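Rhamnose ABC transporter, rhamnose-binding protein (PDB 5BQ3) probably binds a sugar such as rhamnose and hands it over to an ABC transporter for uptake. Local coordinates at residues 34-39 / 67-72; 28-33 / 88-93; 77-82 / 100-105; 129-134 / 272-277; 72-77 / 92-97. One frame throughout, in Å; residues are numbered along the deposited sequence.

How the interactions relate
All five contacts lie in or against the lobe built on the six-stranded parallel sheet. Interaction 2 is the pairing of its strands 29-33 and 88-91, and interaction 3 packs helices 75-83 and 100-109 against each other over that part of the sheet, with centres about 11 Å apart. Interactions 1 and 5 join the loops beyond the strand ends; their centres are about 9 Å apart, and the two contacts meet where Gln74 NE2 bonds to Pro34 O and Asn94 ND2 to Lys35 O. Interaction 4 reaches the same sheet at strand 127-130, its centre about 15 Å from that of interaction 2. Family members bind their sugar between two lobes.

Interaction 1: 34-39 / 67-72; sequences PKQLNN and LEASSS
Gln36 is fully stretched, with CG anti to the backbone N (chi1 -177°) and CD anti to CA, and this lays its side chain along the backbone of Leu67 to Ala69. Its CG comes 3.2 Å from Leu67 O, while Gln36 CB meets the methyl CB of Ala69 at 3.9 Å. At the end of the chain, OE1 of Gln36 receives the N-H of Ala69 in a weak, bent hydrogen bond, 3.4 Å from N to OE1 and 136° at the hydrogen. This oxygen also lies near Leu67 O, another acceptor, so residues 67-72 hold the carboxamide only lightly. Water does more: one molecule donates to Leu37 O at 2.7 Å and to Leu67 O at 2.9 Å, bridging the two backbones. Between leucines there is one further apolar touch, Leu37 CD1 to Leu67 CD2 at 4.1 Å. Beyond the pair, the Lys35 ammonium group reaches Ser118. The two segments are the loops that leave the neighbouring parallel strands 29-33 and 60-63 on the way to helices, an arrangement typical of the alpha/beta lobes of periplasmic sugar-binding proteins.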
# COMPACT_ATOMS: atom_id res chain seq x y z
N PRO A 34 0.75 -14.77 -1.88
CA PRO A 34 0.55 -13.67 -0.93
C PRO A 34 1.28 -13.95 0.39
O PRO A 34 1.84 -15.04 0.57
CB PRO A 34 -0.97 -13.65 -0.74
CG PRO A 34 -1.40 -15.06 -0.95
CD PRO A 34 -0.41 -15.70 -1.89
N LYS A 35 1.27 -12.97 1.32
CA LYS A 35 1.88 -13.10 2.64
C LYS A 35 1.22 -14.23 3.44
O LYS A 35 1.90 -14.99 4.14
CB LYS A 35 1.75 -11.77 3.42
CG LYS A 35 2.73 -10.69 3.02
CD LYS A 35 2.56 -9.47 3.91
CE LYS A 35 3.65 -8.46 3.67
NZ LYS A 35 3.50 -7.27 4.55
N GLN A 36 -0.11 -14.33 3.31
CA GLN A 36 -0.99 -15.27 3.99
C GLN A 36 -2.22 -15.53 3.12
O GLN A 36 -2.66 -14.62 2.41
CB GLN A 36 -1.38 -14.66 5.36
CG GLN A 36 -2.24 -15.52 6.27
CD GLN A 36 -2.54 -14.82 7.57
OE1 GLN A 36 -2.04 -15.18 8.64
NE2 GLN A 36 -3.39 -13.79 7.52
N LEU A 37 -2.76 -16.75 3.16
CA LEU A 37 -3.97 -17.10 2.41
C LEU A 37 -5.23 -16.61 3.13
O LEU A 37 -5.23 -16.48 4.36
CB LEU A 37 -4.08 -18.62 2.18
CG LEU A 37 -3.23 -19.25 1.08
CD1 LEU A 37 -3.46 -20.74 1.03
CD2 LEU A 37 -3.54 -18.66 -0.30
N ASN A 38 -6.30 -16.35 2.35
CA ASN A 38 -7.63 -15.93 2.78
C ASN A 38 -7.63 -14.64 3.64
O ASN A 38 -8.34 -14.55 4.64
CB ASN A 38 -8.37 -17.08 3.51
CG ASN A 38 -8.35 -18.40 2.77
OD1 ASN A 38 -7.83 -19.40 3.27
ND2 ASN A 38 -8.90 -18.43 1.56
N ASN A 39 -6.85 -13.63 3.21
CA ASN A 39 -6.81 -12.32 3.84
C ASN A 39 -7.67 -11.38 2.98
O ASN A 39 -7.40 -11.26 1.78
CB ASN A 39 -5.38 -11.81 4.01
CG ASN A 39 -5.29 -10.50 4.74
OD1 ASN A 39 -5.32 -9.43 4.13
ND2 ASN A 39 -5.22 -10.54 6.06
N LEU A 67 -0.79 -20.46 5.41
CA LEU A 67 -1.99 -20.10 6.16
C LEU A 67 -1.66 -19.07 7.24
O LEU A 67 -2.55 -18.39 7.74
CB LEU A 67 -2.66 -21.33 6.79
CG LEU A 67 -3.21 -22.42 5.86
CD1 LEU A 67 -3.88 -23.51 6.67
CD2 LEU A 67 -4.22 -21.86 4.86
N GLU A 68 -0.36 -18.99 7.61
CA GLU A 68 0.17 -18.08 8.63
C GLU A 68 1.28 -17.22 8.03
O GLU A 68 2.15 -17.74 7.32
CB GLU A 68 0.70 -18.88 9.84
CG GLU A 68 -0.34 -19.72 10.56
CD GLU A 68 -1.08 -19.06 11.71
OE1 GLU A 68 -1.74 -18.02 11.48
OE2 GLU A 68 -1.00 -19.59 12.84
N ALA A 69 1.25 -15.91 8.31
CA ALA A 69 2.25 -14.96 7.81
C ALA A 69 3.48 -14.91 8.72
O ALA A 69 3.52 -14.15 9.69
CB ALA A 69 1.64 -13.58 7.65
N SER A 70 4.48 -15.76 8.41
CA SER A 70 5.77 -15.86 9.10
C SER A 70 6.89 -15.52 8.12
O SER A 70 6.70 -15.65 6.91
CB SER A 70 5.95 -17.26 9.68
OG SER A 70 7.24 -17.46 10.24
N SER A 71 8.06 -15.09 8.64
CA SER A 71 9.24 -14.68 7.88
C SER A 71 9.64 -15.68 6.76
O SER A 71 9.80 -15.26 5.61
CB SER A 71 10.43 -14.45 8.81
OG SER A 71 10.77 -15.62 9.54
N SER A 72 9.77 -16.99 7.10
CA SER A 72 10.18 -18.04 6.16
C SER A 72 9.02 -19.01 5.78
O SER A 72 9.29 -20.11 5.28
CB SER A 72 11.33 -18.85 6.74
OG SER A 72 12.54 -18.12 6.86
O HOH W 1 -5.03 -18.50 6.20

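Interaction 2: 28-33 / 88-93; sequences QSITFI and VLVIAA
Strands 29-33 and 88-91 run parallel, joined by five backbone hydrogen bonds. Val88 N donates to Ser29 O, Thr31 N to Val88 O, Val90 N to Thr31 O, Ile33 N to Val90 O and Ala92 N to Ile33 O. The bond from Val90 N to Thr31 O, 2.9 Å long, is almost perfectly straight, 178° at the hydrogen. Ile30, Phe32, Val88 and Val90 share one face of the sheet. There Ile30 lies beside Val88, its CD1 3.8 Å from Val88 CG1, and Phe32 lies beside Val90, with CD2 of the ring 3.7 Å from Val90 CB. These are inner strands of the six-stranded parallel sheet, in the 2-1-3 order of a Rossmann-like alpha/beta lobe. On the other face Ile33 sends CG1 anti to its carbonyl carbon (chi1 -53°), which brings CD1 to 3.8 Å from Leu89 CD1; its CG2 branch meets Ile91 CD1 at 3.9 Å. Further out, strand 60-63 takes up the other edge of 29-33 through backbone bonds of Ile30 and Phe32. Helix 271-287 covers the face of Phe32 and Val90 through Ala279 and Ala278. Helix 75-83 covers the opposite face, where Ile78 touches Leu89 and Ile91, and the carboxylate of Glu81 takes part in a hydrogen bond with the hydroxyl of Thr31.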
# COMPACT_ATOMS: atom_id res chain seq x y z
N GLN A 28 3.03 -20.27 -21.18
CA GLN A 28 3.70 -20.03 -19.90
C GLN A 28 2.72 -19.99 -18.72
O GLN A 28 1.53 -19.74 -18.91
CB GLN A 28 4.51 -18.72 -19.96
CG GLN A 28 5.46 -18.62 -21.16
CD GLN A 28 6.74 -19.39 -20.98
OE1 GLN A 28 6.83 -20.57 -21.31
NE2 GLN A 28 7.76 -18.73 -20.47
N SER A 29 3.24 -20.25 -17.50
CA SER A 29 2.47 -20.28 -16.26
C SER A 29 2.85 -19.15 -15.29
O SER A 29 4.02 -18.77 -15.21
CB SER A 29 2.64 -21.62 -15.55
OG SER A 29 4.01 -21.91 -15.30
N ILE A 30 1.85 -18.63 -14.55
CA ILE A 30 2.02 -17.56 -13.56
C ILE A 30 1.46 -18.02 -12.20
O ILE A 30 0.41 -18.66 -12.15
CB ILE A 30 1.39 -16.20 -14.04
CG1 ILE A 30 1.82 -15.02 -13.13
CG2 ILE A 30 -0.14 -16.28 -14.22
CD1 ILE A 30 1.62 -13.63 -13.73
N THR A 31 2.19 -17.71 -11.11
CA THR A 31 1.78 -18.07 -9.75
C THR A 31 1.93 -16.85 -8.83
O THR A 31 2.97 -16.19 -8.83
CB THR A 31 2.53 -19.30 -9.24
OG1 THR A 31 2.26 -20.40 -10.11
CG2 THR A 31 2.13 -19.69 -7.83
N PHE A 32 0.87 -16.58 -8.05
CA PHE A 32 0.79 -15.48 -7.09
C PHE A 32 0.90 -16.04 -5.67
O PHE A 32 0.10 -16.91 -5.30
CB PHE A 32 -0.52 -14.68 -7.28
CG PHE A 32 -0.74 -14.13 -8.67
CD1 PHE A 32 -1.38 -14.90 -9.64
CD2 PHE A 32 -0.33 -12.85 -9.01
CE1 PHE A 32 -1.57 -14.40 -10.93
CE2 PHE A 32 -0.53 -12.35 -10.29
CZ PHE A 32 -1.15 -13.13 -11.25
N ILE A 33 1.91 -15.60 -4.91
CA ILE A 33 2.12 -16.04 -3.53
C ILE A 33 1.91 -14.84 -2.58
O ILE A 33 2.79 -13.99 -2.47
CB ILE A 33 3.49 -16.75 -3.30
CG1 ILE A 33 3.71 -17.91 -4.31
CG2 ILE A 33 3.60 -17.26 -1.84
CD1 ILE A 33 5.16 -18.34 -4.50
N VAL A 88 6.53 -17.40 -14.29
CA VAL A 88 6.41 -16.10 -13.64
C VAL A 88 5.96 -16.29 -12.19
O VAL A 88 4.96 -16.96 -11.94
CB VAL A 88 5.46 -15.12 -14.39
CG1 VAL A 88 5.42 -13.76 -13.72
CG2 VAL A 88 5.84 -14.98 -15.86
N LEU A 89 6.70 -15.70 -11.24
CA LEU A 89 6.39 -15.77 -9.82
C LEU A 89 6.16 -14.36 -9.26
O LEU A 89 7.07 -13.53 -9.29
CB LEU A 89 7.50 -16.50 -9.05
CG LEU A 89 7.05 -17.18 -7.76
CD1 LEU A 89 6.57 -18.59 -8.04
CD2 LEU A 89 8.18 -17.21 -6.76
N VAL A 90 4.94 -14.10 -8.77
CA VAL A 90 4.56 -12.81 -8.18
C VAL A 90 4.40 -13.04 -6.67
O VAL A 90 3.54 -13.83 -6.27
CB VAL A 90 3.30 -12.19 -8.85
CG1 VAL A 90 3.08 -10.76 -8.38
CG2 VAL A 90 3.39 -12.24 -10.37
N ILE A 91 5.25 -12.40 -5.84
CA ILE A 91 5.24 -12.65 -4.39
C ILE A 91 5.27 -11.37 -3.53
O ILE A 91 5.98 -10.42 -3.83
CB ILE A 91 6.41 -13.61 -4.01
CG1 ILE A 91 6.43 -13.95 -2.50
CG2 ILE A 91 7.78 -13.10 -4.49
CD1 ILE A 91 6.90 -15.30 -2.15
N ALA A 92 4.49 -11.39 -2.43
CA ALA A 92 4.47 -10.35 -1.40
C ALA A 92 5.28 -10.89 -0.23
O ALA A 92 4.78 -11.69 0.56
CB ALA A 92 3.03 -10.02 -0.99
N ALA A 93 6.59 -10.54 -0.20
CA ALA A 93 7.57 -11.04 0.77
C ALA A 93 7.21 -10.72 2.22
O ALA A 93 6.97 -9.56 2.57
CB ALA A 93 8.95 -10.48 0.44

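Interaction 3: 77-82 / 100-105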
# COMPACT_ATOMS: atom_id res chain seq x y z
N PHE A 77 6.84 -22.93 -0.49
CA PHE A 77 5.95 -22.67 -1.62
C PHE A 77 6.71 -22.15 -2.84
O PHE A 77 6.33 -22.50 -3.96
CB PHE A 77 4.82 -21.70 -1.23
CG PHE A 77 3.86 -22.30 -0.23
CD1 PHE A 77 2.79 -23.09 -0.64
CD2 PHE A 77 4.05 -22.10 1.13
CE1 PHE A 77 1.93 -23.66 0.29
CE2 PHE A 77 3.18 -22.67 2.07
CZ PHE A 77 2.13 -23.45 1.64
N ILE A 78 7.78 -21.35 -2.63
CA ILE A 78 8.63 -20.83 -3.72
C ILE A 78 9.35 -22.01 -4.37
O ILE A 78 9.28 -22.16 -5.59
CB ILE A 78 9.62 -19.72 -3.24
CG1 ILE A 78 8.88 -18.50 -2.65
CG2 ILE A 78 10.55 -19.27 -4.39
CD1 ILE A 78 9.66 -17.75 -1.56
N ASN A 79 9.99 -22.88 -3.55
CA ASN A 79 10.72 -24.07 -3.99
C ASN A 79 9.82 -25.07 -4.72
O ASN A 79 10.28 -25.71 -5.67
CB ASN A 79 11.38 -24.76 -2.78
CG ASN A 79 12.44 -23.95 -2.08
OD1 ASN A 79 13.10 -23.07 -2.65
ND2 ASN A 79 12.66 -24.25 -0.81
N SER A 80 8.54 -25.19 -4.30
CA SER A 80 7.54 -26.07 -4.90
C SER A 80 7.20 -25.65 -6.33
O SER A 80 7.07 -26.51 -7.20
CB SER A 80 6.27 -26.09 -4.06
OG SER A 80 6.48 -26.70 -2.80
N GLU A 81 7.07 -24.33 -6.56
CA GLU A 81 6.75 -23.75 -7.86
C GLU A 81 7.92 -23.86 -8.84
O GLU A 81 7.69 -23.98 -10.04
CB GLU A 81 6.30 -22.28 -7.73
CG GLU A 81 4.98 -22.09 -7.00
CD GLU A 81 3.79 -22.87 -7.52
OE1 GLU A 81 3.42 -22.71 -8.71
OE2 GLU A 81 3.20 -23.64 -6.73
N VAL A 82 9.17 -23.84 -8.32
CA VAL A 82 10.39 -23.99 -9.13
C VAL A 82 10.44 -25.43 -9.67
O VAL A 82 10.73 -25.63 -10.85
CB VAL A 82 11.67 -23.61 -8.32
CG1 VAL A 82 12.95 -23.87 -9.12
CG2 VAL A 82 11.62 -22.15 -7.88
N CYS A 100 14.67 -14.54 0.20
CA CYS A 100 15.71 -14.21 -0.78
C CYS A 100 16.46 -15.44 -1.36
O CYS A 100 16.56 -15.49 -2.58
CB CYS A 100 16.69 -13.18 -0.23
SG CYS A 100 17.72 -12.39 -1.48
N PRO A 101 16.99 -16.44 -0.58
CA PRO A 101 17.70 -17.56 -1.23
C PRO A 101 16.80 -18.42 -2.12
O PRO A 101 17.27 -18.90 -3.15
CB PRO A 101 18.22 -18.38 -0.04
CG PRO A 101 18.20 -17.47 1.10
CD PRO A 101 17.02 -16.59 0.89
N ALA A 102 15.52 -18.60 -1.74
CA ALA A 102 14.54 -19.38 -2.50
C ALA A 102 14.18 -18.66 -3.81
O ALA A 102 14.02 -19.33 -4.83
CB ALA A 102 13.29 -19.61 -1.66
N LEU A 103 14.07 -17.32 -3.77
CA LEU A 103 13.77 -16.49 -4.94
C LEU A 103 14.97 -16.39 -5.89
O LEU A 103 14.77 -16.27 -7.10
CB LEU A 103 13.31 -15.08 -4.52
CG LEU A 103 11.97 -14.95 -3.78
CD1 LEU A 103 11.74 -13.52 -3.33
CD2 LEU A 103 10.81 -15.42 -4.64
N GLN A 104 16.20 -16.44 -5.35
CA GLN A 104 17.43 -16.40 -6.14
C GLN A 104 17.62 -17.72 -6.89
O GLN A 104 18.15 -17.72 -8.00
CB GLN A 104 18.64 -16.09 -5.25
CG GLN A 104 18.78 -14.61 -4.92
CD GLN A 104 19.91 -14.30 -3.99
OE1 GLN A 104 20.12 -14.97 -2.97
NE2 GLN A 104 20.65 -13.24 -4.28
N ASP A 105 17.14 -18.84 -6.29
CA ASP A 105 17.16 -20.17 -6.89
C ASP A 105 16.13 -20.26 -8.01
O ASP A 105 16.29 -21.06 -8.94
CB ASP A 105 16.90 -21.26 -5.84
CG ASP A 105 18.09 -21.62 -4.96
OD1 ASP A 105 19.25 -21.41 -5.40
OD2 ASP A 105 17.86 -22.17 -3.86
O HOH W 2 13.71 -21.99 -5.23
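Ile78 and Ala102 carry the contact between helices 75-83 and 100-109, whose segments run nearly parallel, 10° apart, with axes 9.2 Å from each other. The small Ala102 lets the helices approach here: the CG2 branch of Ile78 lies 3.5 Å from Ala102 O and 3.9 Å from Ala102 CB. That branch is anti to the backbone N of Ile78 (chi1 -60°, measured to CG1), and it also touches Leu103 CD2 at 3.9 Å, the two side chains meeting at about a right angle. Replacing Ile78 by an alanine would probably open a gap between the two helices, beside Ala102, and leave the CD2 methyl of Leu103 without this neighbour. Asn79 OD1 rests against Ala102 CB at 3.6 Å. A water bridges the same two residues, donating to Asn79 OD1 at 2.9 Å and to Ala102 O at 2.7 Å; no direct hydrogen bond joins the two segments. Outside the pair, Ile78 and Leu103 both reach Ile91 of the sheet below, and Cys100 forms a disulfide with Cys124. Two neighbouring, nearly parallel helices on one face of a parallel sheet, with strand 88-91 between them in the chain, are typical of a Rossmann-like alpha/beta lobe.

Interaction 4: 129-134 / 272-277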
# COMPACT_ATOMS: atom_id res chain seq x y z
N ILE A 129 6.94 -4.04 -7.63
CA ILE A 129 5.76 -3.23 -7.90
C ILE A 129 5.28 -2.63 -6.59
O ILE A 129 4.82 -3.35 -5.70
CB ILE A 129 4.62 -4.02 -8.63
CG1 ILE A 129 5.15 -4.95 -9.77
CG2 ILE A 129 3.51 -3.08 -9.14
CD1 ILE A 129 5.89 -4.29 -10.98
N ASN A 130 5.44 -1.31 -6.44
CA ASN A 130 5.01 -0.58 -5.25
C ASN A 130 3.68 0.11 -5.52
O ASN A 130 3.48 0.67 -6.60
CB ASN A 130 6.08 0.43 -4.83
CG ASN A 130 6.09 0.80 -3.36
OD1 ASN A 130 5.30 0.32 -2.53
ND2 ASN A 130 7.02 1.66 -3.00
N GLN A 131 2.76 0.04 -4.55
CA GLN A 131 1.42 0.65 -4.63
C GLN A 131 1.52 2.16 -4.82
O GLN A 131 0.94 2.71 -5.75
CB GLN A 131 0.60 0.38 -3.34
CG GLN A 131 0.57 -1.07 -2.88
CD GLN A 131 1.55 -1.33 -1.76
OE1 GLN A 131 2.77 -1.24 -1.94
NE2 GLN A 131 1.03 -1.67 -0.59
N VAL A 132 2.27 2.81 -3.92
CA VAL A 132 2.45 4.26 -3.83
C VAL A 132 3.90 4.62 -3.48
O VAL A 132 4.60 3.83 -2.84
CB VAL A 132 1.47 4.84 -2.76
CG1 VAL A 132 0.04 4.89 -3.27
CG2 VAL A 132 1.54 4.06 -1.44
N GLU A 133 4.35 5.83 -3.88
CA GLU A 133 5.66 6.39 -3.57
C GLU A 133 5.54 7.11 -2.20
O GLU A 133 4.54 7.79 -1.96
CB GLU A 133 6.13 7.33 -4.71
CG GLU A 133 7.19 8.37 -4.38
CD GLU A 133 8.57 7.88 -3.97
OE1 GLU A 133 9.05 6.89 -4.56
OE2 GLU A 133 9.18 8.52 -3.08
N SER A 134 6.53 6.92 -1.31
CA SER A 134 6.59 7.43 0.06
C SER A 134 6.31 8.94 0.18
O SER A 134 5.43 9.32 0.96
CB SER A 134 7.95 7.11 0.68
OG SER A 134 7.86 7.05 2.09
N ALA A 272 -6.23 -4.15 -6.01
CA ALA A 272 -6.52 -4.84 -7.28
C ALA A 272 -5.63 -4.32 -8.42
O ALA A 272 -5.23 -5.10 -9.28
CB ALA A 272 -7.98 -4.66 -7.64
N GLN A 273 -5.32 -3.00 -8.40
CA GLN A 273 -4.46 -2.35 -9.39
C GLN A 273 -3.00 -2.83 -9.27
O GLN A 273 -2.31 -2.93 -10.27
CB GLN A 273 -4.51 -0.82 -9.24
CG GLN A 273 -5.84 -0.19 -9.64
CD GLN A 273 -5.81 1.32 -9.56
OE1 GLN A 273 -5.29 1.92 -8.61
NE2 GLN A 273 -6.41 1.97 -10.54
N LEU A 274 -2.55 -3.11 -8.03
CA LEU A 274 -1.20 -3.58 -7.73
C LEU A 274 -0.96 -4.97 -8.34
O LEU A 274 0.07 -5.18 -8.98
CB LEU A 274 -0.97 -3.60 -6.20
CG LEU A 274 0.36 -4.16 -5.70
CD1 LEU A 274 1.50 -3.17 -5.92
CD2 LEU A 274 0.26 -4.52 -4.26
N GLY A 275 -1.91 -5.89 -8.15
CA GLY A 275 -1.86 -7.24 -8.71
C GLY A 275 -1.94 -7.23 -10.23
O GLY A 275 -1.29 -8.03 -10.89
N TYR A 276 -2.74 -6.28 -10.77
CA TYR A 276 -2.96 -6.06 -12.20
C TYR A 276 -1.65 -5.67 -12.90
O TYR A 276 -1.28 -6.33 -13.88
CB TYR A 276 -4.04 -4.97 -12.41
CG TYR A 276 -4.58 -4.88 -13.82
CD1 TYR A 276 -5.70 -5.61 -14.20
CD2 TYR A 276 -4.01 -4.03 -14.76
CE1 TYR A 276 -6.21 -5.53 -15.50
CE2 TYR A 276 -4.51 -3.94 -16.06
CZ TYR A 276 -5.61 -4.69 -16.42
OH TYR A 276 -6.10 -4.60 -17.70
N VAL A 277 -0.94 -4.63 -12.39
CA VAL A 277 0.33 -4.13 -12.93
C VAL A 277 1.42 -5.21 -12.82
O VAL A 277 2.17 -5.41 -13.77
CB VAL A 277 0.76 -2.80 -12.23
CG1 VAL A 277 2.17 -2.36 -12.64
CG2 VAL A 277 -0.23 -1.68 -12.52
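Leu274, on helix 271-287, packs against the end of strand 127-130, where the chain leaves the six-stranded sheet and crosses to the second lobe of this two-lobed periplasmic binding protein fold. The close-packed side is formed by Ile129, Leu274 and Val277. CG2 of Ile129 sits between the two helix residues, 3.8 Å from Leu274 CD1 and 3.8 Å from Val277 CG1. Leu274 and Val277, one helix turn apart, both direct CB toward the strand, and Phe116 of the adjacent strand adds to this apolar patch by touching both Ile129 and Leu274. The other side is thinner and partly exposed. There Gln131 meets the helix with its aliphatic part, CG lying 3.7 Å from Leu274 CD2. From Val132 onward the chain draws away from the helix; Ser134 begins helix 134-149 and touches helix 165-180. No hydrogen bond crosses the contact, which is apolar apart from the backbone atoms that Leu274 covers. In that leucine CG is anti to the backbone N (chi1 176°), and chi2 of 76° then sets the CD1 methyl over the strand end, 3.7 Å from Gln131 N and 3.3 Å from Ile129 O.

Interaction 5: 72-77 / 92-97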
# COMPACT_ATOMS: atom_id res chain seq x y z
N SER A 72 9.77 -16.99 7.10
CA SER A 72 10.18 -18.04 6.16
C SER A 72 9.02 -19.01 5.78
O SER A 72 9.29 -20.11 5.28
CB SER A 72 11.33 -18.85 6.74
OG SER A 72 12.54 -18.12 6.86
N SER A 73 7.76 -18.59 5.99
CA SER A 73 6.57 -19.42 5.71
C SER A 73 6.32 -19.64 4.21
O SER A 73 5.65 -20.62 3.85
CB SER A 73 5.33 -18.81 6.36
OG SER A 73 5.05 -17.52 5.86
N GLN A 74 6.85 -18.76 3.34
CA GLN A 74 6.67 -18.81 1.89
C GLN A 74 7.76 -19.62 1.16
O GLN A 74 7.55 -20.00 0.01
CB GLN A 74 6.65 -17.38 1.32
CG GLN A 74 5.50 -16.51 1.83
CD GLN A 74 5.71 -15.06 1.51
OE1 GLN A 74 6.67 -14.42 1.95
NE2 GLN A 74 4.78 -14.48 0.78
N VAL A 75 8.92 -19.86 1.82
CA VAL A 75 10.11 -20.56 1.29
C VAL A 75 9.76 -21.94 0.68
O VAL A 75 10.23 -22.24 -0.42
CB VAL A 75 11.22 -20.68 2.37
CG1 VAL A 75 12.43 -21.48 1.87
CG2 VAL A 75 11.66 -19.30 2.86
N SER A 76 8.93 -22.75 1.37
CA SER A 76 8.53 -24.08 0.88
C SER A 76 7.66 -23.99 -0.38
O SER A 76 7.76 -24.85 -1.25
CB SER A 76 7.79 -24.86 1.97
OG SER A 76 6.62 -24.18 2.39
N PHE A 77 6.84 -22.93 -0.49
CA PHE A 77 5.95 -22.67 -1.62
C PHE A 77 6.71 -22.15 -2.84
O PHE A 77 6.33 -22.50 -3.96
CB PHE A 77 4.82 -21.70 -1.23
CG PHE A 77 3.86 -22.30 -0.23
CD1 PHE A 77 2.79 -23.09 -0.64
CD2 PHE A 77 4.05 -22.10 1.13
CE1 PHE A 77 1.93 -23.66 0.29
CE2 PHE A 77 3.18 -22.67 2.07
CZ PHE A 77 2.13 -23.45 1.64
N ALA A 92 4.49 -11.39 -2.43
CA ALA A 92 4.47 -10.35 -1.40
C ALA A 92 5.28 -10.89 -0.23
O ALA A 92 4.78 -11.69 0.56
CB ALA A 92 3.03 -10.02 -0.99
N ALA A 93 6.59 -10.54 -0.20
CA ALA A 93 7.57 -11.04 0.77
C ALA A 93 7.21 -10.72 2.22
O ALA A 93 6.97 -9.56 2.57
CB ALA A 93 8.95 -10.48 0.44
N ASN A 94 7.19 -11.76 3.07
CA ASN A 94 6.92 -11.65 4.51
C ASN A 94 8.12 -11.02 5.22
O ASN A 94 7.95 -10.25 6.17
CB ASN A 94 6.59 -13.02 5.10
CG ASN A 94 5.13 -13.39 5.06
OD1 ASN A 94 4.25 -12.60 5.41
ND2 ASN A 94 4.85 -14.63 4.69
N ASP A 95 9.33 -11.36 4.76
CA ASP A 95 10.61 -10.85 5.23
C ASP A 95 11.51 -10.62 4.01
O ASP A 95 11.54 -11.49 3.14
CB ASP A 95 11.27 -11.82 6.23
CG ASP A 95 12.52 -11.28 6.90
OD1 ASP A 95 12.39 -10.39 7.76
OD2 ASP A 95 13.62 -11.76 6.56
N PRO A 96 12.22 -9.47 3.91
CA PRO A 96 13.03 -9.23 2.70
C PRO A 96 14.25 -10.15 2.53
O PRO A 96 14.71 -10.32 1.40
CB PRO A 96 13.48 -7.77 2.86
CG PRO A 96 13.40 -7.50 4.31
CD PRO A 96 12.25 -8.31 4.82
N ASP A 97 14.76 -10.74 3.63
CA ASP A 97 15.95 -11.59 3.60
C ASP A 97 15.66 -13.09 3.66
O ASP A 97 16.40 -13.86 3.06
CB ASP A 97 16.88 -11.21 4.77
CG ASP A 97 17.72 -9.95 4.56
OD1 ASP A 97 17.57 -9.30 3.50
OD2 ASP A 97 18.54 -9.63 5.45
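The carboxamides of Gln74 and Asn94 meet with their planes 48° apart: Asn94 ND2 sits above one face of the Gln74 amide, 3.3 Å from Gln74 CD, while Ala92 O lies almost in the plane of that amide, only 10° out of it. The contact lies at the C-terminal ends of the parallel strands in a Rossmann-like alpha/beta lobe, where the chain entering helix 75-83 packs against the loop that follows strand 88-91. Gln74 grips this loop with both ends of its amide. NE2 donates to Ala92 O at 2.8 Å in a nearly straight bond, although it approaches from above the plane of that carbonyl. OE1 receives the backbone N-H of Asn94 at 2.9 Å, the donor tilted 26° from the carbonyl plane of Gln74. The side chain reaches this far because CD is anti to CA and the chain is extended beyond CG. Two bonds to backbone groups two residues apart fix the rotation of the amide, and NE2 has a further acceptor in Pro34 O, so the same group also ties in the loop after strand 29-33. With a leucine in place of Gln74, the N-H of Asn94 and the carbonyls of Ala92 and Pro34 would probably lose this shared partner. Asn94 is itself held by Lys35 O, which takes a hydrogen bond from ND2. Ser73 OG bonds to Ser70 O; it also lies 3.1 Å from Asn94 ND2, at an angle too poor for a hydrogen bond.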